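Local atomic coordinates of FAD-binding oxidoreductase (Gulosibacter chungangensis, PDB entry 7PBG), a protein that oxidises 4-ethylphenol with a covalently bound FAD, a dehydrogenation of the alkyl side chain that can lead to 4-vinylphenol. Residues 460-465 with 480-485. Residues are numbered along the deposited sequence; the frame is centred on the assembly and turned at random.
Sequences MTRELI and NVLADQ
Gln485 sets CG opposite its backbone N (chi1 -180°) and stays extended to the amide, while Arg462, its CG beside the backbone N and its chain stretched from CG to NE, reaches across from helix 451-470; the two side chains pass at a slant, in roughly opposite directions, their flat ends 38° apart. Each ties down the other: NE2 of Gln485 donates in the carbonyl plane to a lone pair of Arg462 O at 3.0 Å, and NH1 of Arg462 gives a nearly straight bond (168°) to Gln485 OE1, also 3.0 Å, almost within the guanidinium plane. NH2 of Arg462 donates to Val481 O from above the carbonyl plane at 3.0 Å, a more bent bond, and a water joins Arg462 NH1, Val481 O and Gln485 N. In this vanillyl-alcohol-oxidase-like flavoprotein fold, the contact fastens residues 481-485, which lead into helix 483-489, to helix 451-470, which packs on strand 393-402, carrier of the FAD-linked His395. Leu482 lays CD2 over one guanidinium face and against Ile465 CD1 (3.9 Å), and its CD1 meets Thr461 CG2 at 3.7 Å. A leucine in place of Arg462 would probably leave Gln485 OE1 without its donor and Val481 O with the water alone.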
ATOM      1  N   MET A 460      19.170  12.472  25.328  1.00 20.33           N
ATOM      2  CA  MET A 460      19.258  13.264  24.085  1.00 19.65           C
ATOM      3  C   MET A 460      18.057  12.924  23.200  1.00 20.72           C
ATOM      4  O   MET A 460      17.373  13.822  22.715  1.00 19.53           O
ATOM      5  CB  MET A 460      20.529  12.948  23.301  1.00 21.26           C
ATOM      6  CG  MET A 460      20.638  13.725  21.993  1.00 24.07           C
ATOM      7  SD  MET A 460      21.927  13.035  20.963  1.00 27.37           S
ATOM      8  CE  MET A 460      21.243  11.476  20.416  1.00 28.51           C
ATOM      9  N   THR A 461      17.818  11.640  22.978  1.00 21.63           N
ATOM     10  CA  THR A 461      16.775  11.181  22.036  1.00 19.72           C
ATOM     11  C   THR A 461      15.385  11.566  22.552  1.00 20.14           C
ATOM     12  O   THR A 461      14.550  11.981  21.746  1.00 21.40           O
ATOM     13  CB  THR A 461      16.891   9.693  21.762  1.00 20.06           C
ATOM     14  OG1 THR A 461      18.238   9.489  21.345  1.00 20.56           O
ATOM     15  CG2 THR A 461      15.917   9.223  20.696  1.00 21.92           C
ATOM     16  N   ARG A 462      15.109  11.409  23.845  1.00 18.79           N
ATOM     17  CA  ARG A 462      13.776  11.815  24.340  1.00 20.11           C
ATOM     18  C   ARG A 462      13.568  13.309  24.140  1.00 21.45           C
ATOM     19  O   ARG A 462      12.389  13.706  23.872  1.00 21.78           O
ATOM     20  CB  ARG A 462      13.574  11.445  25.813  1.00 18.39           C
ATOM     21  CG  ARG A 462      13.623   9.959  26.094  1.00 19.54           C
ATOM     22  CD  ARG A 462      12.761   9.623  27.275  1.00 21.01           C
ATOM     23  NE  ARG A 462      12.813   8.233  27.680  1.00 20.18           N
ATOM     24  CZ  ARG A 462      12.035   7.260  27.213  1.00 20.63           C
ATOM     25  NH1 ARG A 462      11.188   7.479  26.214  1.00 19.60           N
ATOM     26  NH2 ARG A 462      12.169   6.034  27.688  1.00 23.73           N
ATOM     27  N   GLU A 463      14.609  14.142  24.266  1.00 20.54           N
ATOM     28  CA  GLU A 463      14.482  15.594  23.995  1.00 23.03           C
ATOM     29  C   GLU A 463      14.283  15.819  22.482  1.00 20.59           C
ATOM     30  O   GLU A 463      13.464  16.659  22.096  1.00 22.20           O
ATOM     31  CB  GLU A 463      15.712  16.368  24.456  1.00 27.41           C
ATOM     32  CG  GLU A 463      15.590  17.854  24.218  1.00 29.29           C
ATOM     33  CD  GLU A 463      14.322  18.567  24.720  1.00 35.57           C
ATOM     34  OE1 GLU A 463      13.701  18.140  25.730  1.00 39.10           O
ATOM     35  OE2 GLU A 463      13.951  19.573  24.101  1.00 40.04           O
ATOM     36  N   LEU A 464      14.976  15.070  21.625  1.00 19.87           N
ATOM     37  CA  LEU A 464      14.745  15.177  20.164  1.00 20.59           C
ATOM     38  C   LEU A 464      13.283  14.860  19.829  1.00 20.39           C
ATOM     39  O   LEU A 464      12.668  15.642  19.032  1.00 20.75           O
ATOM     40  CB  LEU A 464      15.705  14.255  19.397  1.00 21.14           C
ATOM     41  CG  LEU A 464      17.165  14.697  19.381  1.00 21.10           C
ATOM     42  CD1 LEU A 464      18.034  13.587  18.819  1.00 22.91           C
ATOM     43  CD2 LEU A 464      17.342  16.000  18.636  1.00 23.24           C
ATOM     44  N   ILE A 465      12.715  13.790  20.400  1.00 18.78           N
ATOM     45  CA  ILE A 465      11.311  13.387  20.147  1.00 19.19           C
ATOM     46  C   ILE A 465      10.408  14.541  20.628  1.00 21.07           C
ATOM     47  O   ILE A 465       9.532  14.982  19.895  1.00 23.95           O
ATOM     48  CB  ILE A 465      10.993  12.063  20.835  1.00 21.23           C
ATOM     49  CG1 ILE A 465      11.813  10.920  20.218  1.00 22.28           C
ATOM     50  CG2 ILE A 465       9.491  11.823  20.867  1.00 21.57           C
ATOM     51  CD1 ILE A 465      11.761   9.645  20.982  1.00 22.85           C
ATOM     52  N   ASN A 480      12.283  -0.053  21.222  1.00 18.47           N
ATOM     53  CA  ASN A 480      11.465  -0.546  22.367  1.00 20.47           C
ATOM     54  C   ASN A 480      11.353   0.523  23.463  1.00 22.03           C
ATOM     55  O   ASN A 480      10.221   0.796  23.927  1.00 20.98           O
ATOM     56  CB  ASN A 480      12.064  -1.779  23.033  1.00 21.10           C
ATOM     57  CG  ASN A 480      12.175  -2.976  22.122  1.00 24.53           C
ATOM     58  OD1 ASN A 480      11.687  -2.946  20.978  1.00 24.55           O
ATOM     59  ND2 ASN A 480      12.768  -4.046  22.631  1.00 24.25           N
ATOM     60  N   VAL A 481      12.469   1.103  23.910  1.00 20.32           N
ATOM     61  CA  VAL A 481      12.442   1.969  25.129  1.00 19.29           C
ATOM     62  C   VAL A 481      11.710   3.270  24.829  1.00 20.06           C
ATOM     63  O   VAL A 481      11.283   3.945  25.756  1.00 20.45           O
ATOM     64  CB  VAL A 481      13.867   2.192  25.658  1.00 21.08           C
ATOM     65  CG1 VAL A 481      14.667   3.122  24.752  1.00 20.71           C
ATOM     66  CG2 VAL A 481      13.845   2.679  27.090  1.00 22.73           C
ATOM     67  N   LEU A 482      11.617   3.660  23.556  1.00 20.47           N
ATOM     68  CA  LEU A 482      10.977   4.934  23.115  1.00 19.84           C
ATOM     69  C   LEU A 482       9.501   4.763  22.757  1.00 20.17           C
ATOM     70  O   LEU A 482       8.820   5.805  22.497  1.00 19.83           O
ATOM     71  CB  LEU A 482      11.690   5.467  21.869  1.00 19.09           C
ATOM     72  CG  LEU A 482      13.161   5.815  22.018  1.00 20.21           C
ATOM     73  CD1 LEU A 482      13.750   6.248  20.659  1.00 19.68           C
ATOM     74  CD2 LEU A 482      13.410   6.855  23.119  1.00 21.00           C
ATOM     75  N   ALA A 483       9.003   3.527  22.677  1.00 22.44           N
ATOM     76  CA  ALA A 483       7.679   3.203  22.074  1.00 21.37           C
ATOM     77  C   ALA A 483       6.578   4.030  22.748  1.00 19.46           C
ATOM     78  O   ALA A 483       5.778   4.635  22.082  1.00 19.79           O
ATOM     79  CB  ALA A 483       7.407   1.732  22.210  1.00 22.76           C
ATOM     80  N   ASP A 484       6.555   4.071  24.066  1.00 20.80           N
ATOM     81  CA  ASP A 484       5.404   4.719  24.723  1.00 23.51           C
ATOM     82  C   ASP A 484       5.468   6.215  24.463  1.00 20.87           C
ATOM     83  O   ASP A 484       4.394   6.878  24.238  1.00 21.82           O
ATOM     84  CB  ASP A 484       5.367   4.428  26.223  1.00 23.25           C
ATOM     85  CG  ASP A 484       4.680   3.116  26.565  1.00 27.99           C
ATOM     86  OD1 ASP A 484       3.937   2.549  25.706  1.00 26.70           O
ATOM     87  OD2 ASP A 484       4.888   2.659  27.695  1.00 27.29           O
ATOM     88  N   GLN A 485       6.671   6.795  24.573  1.00 20.01           N
ATOM     89  CA  GLN A 485       6.822   8.248  24.363  1.00 19.53           C
ATOM     90  C   GLN A 485       6.381   8.580  22.927  1.00 17.83           C
ATOM     91  O   GLN A 485       5.621   9.550  22.688  1.00 19.20           O
ATOM     92  CB  GLN A 485       8.249   8.740  24.591  1.00 21.39           C
ATOM     93  CG  GLN A 485       8.374  10.237  24.376  1.00 21.43           C
ATOM     94  CD  GLN A 485       9.784  10.767  24.528  1.00 23.01           C
ATOM     95  OE1 GLN A 485      10.749  10.003  24.717  1.00 21.37           O
ATOM     96  NE2 GLN A 485       9.932  12.066  24.325  1.00 20.97           N
TER
HETATM   97  O   HOH W   1       8.989   5.576  25.992  1.00 21.50           O